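Local atomic coordinates of NAD-dependent epimerase/dehydratase (Methylobacillus flagellatus KT, PDB entry 3GPI), a protein that is of unknown function but belongs to the NAD-dependent epimerase/dehydratase family and so probably binds nicotinamide adenine dinucleotide on a Rossmann-type domain. Residues 165-175 / 224-235. Numbering follows the deposited sequence.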
# COMPACT_ATOMS: atom_id res chain seq x y z
N MET A 165 10.83 11.87 -2.06
CA MET A 165 11.82 12.13 -1.02
C MET A 165 13.19 12.40 -1.64
O MET A 165 13.98 13.21 -1.13
CB MET A 165 11.93 10.94 -0.04
CG MET A 165 10.81 10.83 1.04
SD MET A 165 10.52 12.30 2.09
CE MET A 165 9.24 13.03 1.09
N ILE A 166 13.49 11.69 -2.72
CA ILE A 166 14.77 11.88 -3.44
C ILE A 166 14.84 13.29 -4.01
O ILE A 166 15.90 13.95 -3.88
CB ILE A 166 14.98 10.83 -4.55
CG1 ILE A 166 15.34 9.49 -3.92
CG2 ILE A 166 16.09 11.23 -5.57
CD1 ILE A 166 15.44 8.35 -4.91
N ARG A 167 13.75 13.76 -4.59
CA ARG A 167 13.74 15.12 -5.14
C ARG A 167 13.77 16.14 -4.02
O ARG A 167 14.57 17.09 -4.10
CB ARG A 167 12.53 15.33 -6.07
CG ARG A 167 12.62 14.47 -7.35
CD ARG A 167 11.47 14.79 -8.30
NE ARG A 167 10.15 14.71 -7.66
CZ ARG A 167 9.37 13.63 -7.67
NH1 ARG A 167 9.73 12.51 -8.27
NH2 ARG A 167 8.21 13.68 -7.06
N GLN A 168 12.97 15.96 -2.97
CA GLN A 168 12.93 16.92 -1.89
C GLN A 168 14.31 17.03 -1.21
O GLN A 168 14.71 18.10 -0.74
CB GLN A 168 11.91 16.54 -0.84
CG GLN A 168 11.75 17.65 0.25
CD GLN A 168 10.57 17.50 1.19
OE1 GLN A 168 10.20 16.40 1.62
NE2 GLN A 168 10.02 18.64 1.57
N ALA A 169 15.04 15.94 -1.14
CA ALA A 169 16.36 15.93 -0.52
C ALA A 169 17.35 16.83 -1.27
O ALA A 169 18.36 17.23 -0.71
CB ALA A 169 16.89 14.50 -0.47
N GLN A 170 17.03 17.15 -2.52
CA GLN A 170 17.91 17.97 -3.36
C GLN A 170 17.75 19.45 -3.06
O GLN A 170 18.55 20.28 -3.54
CB GLN A 170 17.61 17.70 -4.84
CG GLN A 170 18.06 16.31 -5.33
CD GLN A 170 17.67 16.05 -6.75
OE1 GLN A 170 17.35 16.99 -7.48
NE2 GLN A 170 17.69 14.79 -7.16
N THR A 171 16.72 19.79 -2.31
CA THR A 171 16.41 21.18 -2.01
C THR A 171 16.21 21.45 -0.49
O THR A 171 15.09 21.63 -0.03
CB THR A 171 15.18 21.66 -2.82
OG1 THR A 171 14.06 20.82 -2.50
CG2 THR A 171 15.48 21.62 -4.32
N PRO A 172 17.32 21.54 0.29
CA PRO A 172 17.20 21.68 1.75
C PRO A 172 16.47 22.93 2.22
O PRO A 172 15.88 22.91 3.29
CB PRO A 172 18.66 21.67 2.24
CG PRO A 172 19.42 21.03 1.17
CD PRO A 172 18.72 21.41 -0.12
N GLU A 173 16.44 24.00 1.41
CA GLU A 173 15.62 25.15 1.79
C GLU A 173 14.10 24.85 1.83
O GLU A 173 13.33 25.57 2.47
CB GLU A 173 15.92 26.37 0.88
N GLN A 174 13.68 23.76 1.19
CA GLN A 174 12.26 23.38 1.17
C GLN A 174 11.91 22.26 2.15
O GLN A 174 10.82 21.71 2.11
CB GLN A 174 11.81 22.98 -0.25
CG GLN A 174 12.08 24.07 -1.29
CD GLN A 174 11.57 23.72 -2.68
OE1 GLN A 174 10.42 23.30 -2.85
NE2 GLN A 174 12.41 23.94 -3.69
N TRP A 175 12.87 21.89 3.01
CA TRP A 175 12.58 20.86 4.01
C TRP A 175 11.55 21.34 5.03
O TRP A 175 11.49 22.52 5.34
CB TRP A 175 13.88 20.37 4.67
CG TRP A 175 14.80 19.67 3.71
CD1 TRP A 175 14.55 19.36 2.40
CD2 TRP A 175 16.10 19.15 4.01
NE1 TRP A 175 15.62 18.69 1.86
CE2 TRP A 175 16.59 18.54 2.83
CE3 TRP A 175 16.91 19.14 5.16
CZ2 TRP A 175 17.86 17.95 2.76
CZ3 TRP A 175 18.17 18.53 5.09
CH2 TRP A 175 18.63 17.95 3.89
N LEU A 224 15.97 12.88 4.86
CA LEU A 224 16.35 13.92 3.89
C LEU A 224 17.86 14.15 3.90
O LEU A 224 18.43 14.24 2.83
CB LEU A 224 15.58 15.20 4.15
CG LEU A 224 14.11 15.16 3.83
CD1 LEU A 224 13.41 16.35 4.51
CD2 LEU A 224 13.87 15.14 2.30
N ARG A 225 18.49 14.17 5.08
CA ARG A 225 19.94 14.35 5.11
C ARG A 225 20.66 13.15 4.53
O ARG A 225 21.66 13.34 3.85
CB ARG A 225 20.41 14.61 6.53
CG ARG A 225 20.08 16.01 7.02
CD ARG A 225 20.55 16.15 8.42
NE ARG A 225 20.42 17.53 8.87
CZ ARG A 225 21.22 18.05 9.79
NH1 ARG A 225 22.22 17.33 10.31
NH2 ARG A 225 21.01 19.31 10.16
N TRP A 226 20.17 11.93 4.79
CA TRP A 226 20.83 10.72 4.25
C TRP A 226 20.74 10.78 2.72
O TRP A 226 21.73 10.50 1.98
CB TRP A 226 20.08 9.49 4.83
CG TRP A 226 20.75 8.15 4.48
CD1 TRP A 226 21.65 7.47 5.25
CD2 TRP A 226 20.54 7.37 3.31
NE1 TRP A 226 22.01 6.31 4.63
CE2 TRP A 226 21.35 6.22 3.44
CE3 TRP A 226 19.73 7.50 2.18
CZ2 TRP A 226 21.38 5.21 2.46
CZ3 TRP A 226 19.75 6.49 1.20
CH2 TRP A 226 20.60 5.37 1.35
N LEU A 227 19.56 11.13 2.21
CA LEU A 227 19.36 11.24 0.78
C LEU A 227 20.19 12.38 0.14
O LEU A 227 20.69 12.26 -0.99
CB LEU A 227 17.89 11.42 0.47
CG LEU A 227 17.04 10.15 0.65
CD1 LEU A 227 15.58 10.47 0.55
CD2 LEU A 227 17.46 9.04 -0.34
N ALA A 228 20.32 13.47 0.89
CA ALA A 228 21.10 14.61 0.43
C ALA A 228 22.58 14.20 0.38
O ALA A 228 23.25 14.48 -0.63
CB ALA A 228 20.90 15.79 1.36
N ASP A 229 23.05 13.48 1.40
CA ASP A 229 24.44 13.02 1.45
C ASP A 229 24.79 12.15 0.25
O ASP A 229 25.85 12.31 -0.39
CB ASP A 229 24.73 12.27 2.74
CG ASP A 229 24.80 13.18 3.94
OD1 ASP A 229 24.75 14.43 3.80
OD2 ASP A 229 24.90 12.65 5.09
N ARG A 230 23.89 11.28 -0.14
CA ARG A 230 24.19 10.40 -1.24
C ARG A 230 24.02 11.04 -2.61
O ARG A 230 24.37 10.43 -3.61
CB ARG A 230 23.36 9.11 -1.11
CG ARG A 230 24.15 8.09 -0.26
CD ARG A 230 23.33 7.35 0.74
NE ARG A 230 24.16 6.76 1.79
CZ ARG A 230 24.45 7.36 2.94
NH1 ARG A 230 23.99 8.58 3.19
NH2 ARG A 230 25.23 6.75 3.85
N GLN A 231 23.48 12.25 -2.66
CA GLN A 231 23.32 12.97 -3.91
C GLN A 231 24.22 14.21 -4.05
O GLN A 231 24.03 15.03 -4.98
CB GLN A 231 21.88 13.38 -4.11
CG GLN A 231 20.90 12.18 -4.20
CD GLN A 231 19.52 12.65 -4.47
OE1 GLN A 231 19.14 12.85 -5.61
NE2 GLN A 231 18.74 12.83 -3.40
N GLY A 232 25.17 14.38 -3.13
CA GLY A 232 26.07 15.53 -3.20
C GLY A 232 25.35 16.85 -2.99
O GLY A 232 25.64 17.83 -3.68
N ILE A 233 24.38 16.88 -2.09
CA ILE A 233 23.59 18.08 -1.82
C ILE A 233 24.07 18.73 -0.55
O ILE A 233 24.14 18.12 0.50
CB ILE A 233 22.08 17.71 -1.66
CG1 ILE A 233 21.56 16.98 -2.91
CG2 ILE A 233 21.28 18.95 -1.30
CD1 ILE A 233 21.65 17.75 -4.21
N ALA A 234 24.44 20.01 -0.64
CA ALA A 234 24.94 20.73 0.50
C ALA A 234 23.87 21.20 1.44
O ALA A 234 22.80 21.66 1.00
CB ALA A 234 25.78 21.94 0.02
N TYR A 235 24.13 21.13 2.74
CA TYR A 235 23.25 21.77 3.73
C TYR A 235 24.15 22.07 4.94
O TYR A 235 25.26 21.51 5.04
CB TYR A 235 22.05 20.86 4.12
CG TYR A 235 22.47 19.49 4.62
CD1 TYR A 235 22.74 19.27 5.98
CD2 TYR A 235 22.66 18.42 3.72
CE1 TYR A 235 23.15 18.04 6.43
CE2 TYR A 235 23.08 17.18 4.18
CZ TYR A 235 23.32 16.99 5.55
OH TYR A 235 23.75 15.79 6.06
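Ala169 and Leu224 bring the two backbones closest, their CA atoms 4.8 Å apart, where the type I turn Gln168-Thr171 meets helix 220-230; a second approach joins Gln170 to Ile233. At the first, Ala169 CB presses on Leu227 CB at 3.4 Å, tighter than usual carbon contact. Leu224 splits its branches: CD2 lies against Gln168 and Ala169, while CD1 makes a CH-pi contact over the five-membered ring of Trp175, 3.8 Å from its centroid. Pro172 CA lies over the opposite face, offset toward the rim, and Ala228 CB meets the edge. Tyr235 pairs obliquely with the six-membered ring, planes at 49°, neither stacked nor edge-to-face. Trp175 NE1 donates to Gln168 O (2.8 Å), which lies in the ring plane and takes Thr171 N from the other face of its carbonyl. With the indole of Trp175 cut back to an alanine, Leu224 CD1 would probably lose its aromatic surface and Gln168 O its indole donor, opening a gap between Pro172 and the helix.

Gln231 ties the segments by polar bonds. With its chain extended beyond CG (chi2 -177°), Gln231 NE2 reaches Ile166 O at 3.1 Å, nearly straight at 174°; NE2 also donates to Leu227 O, so two carbonyls fix the amide's rotation. Gln231 OE1 accepts from Gln170 NE2 at 2.9 Å. Beyond, Ile233 CG2 packs on Pro172 CG (3.7 Å).

This helix-to-loop packing, centred about 25 Å from the chain's centre, probably lies beyond the N-terminal Rossmann core, as in extended short-chain dehydrogenases. It joins helix 164-168, the turn and 3-10 segment 172-174 to helix 220-230 and its following loop; Tyr270 of helix 266-277 touches Met165, Ile166 and Leu227.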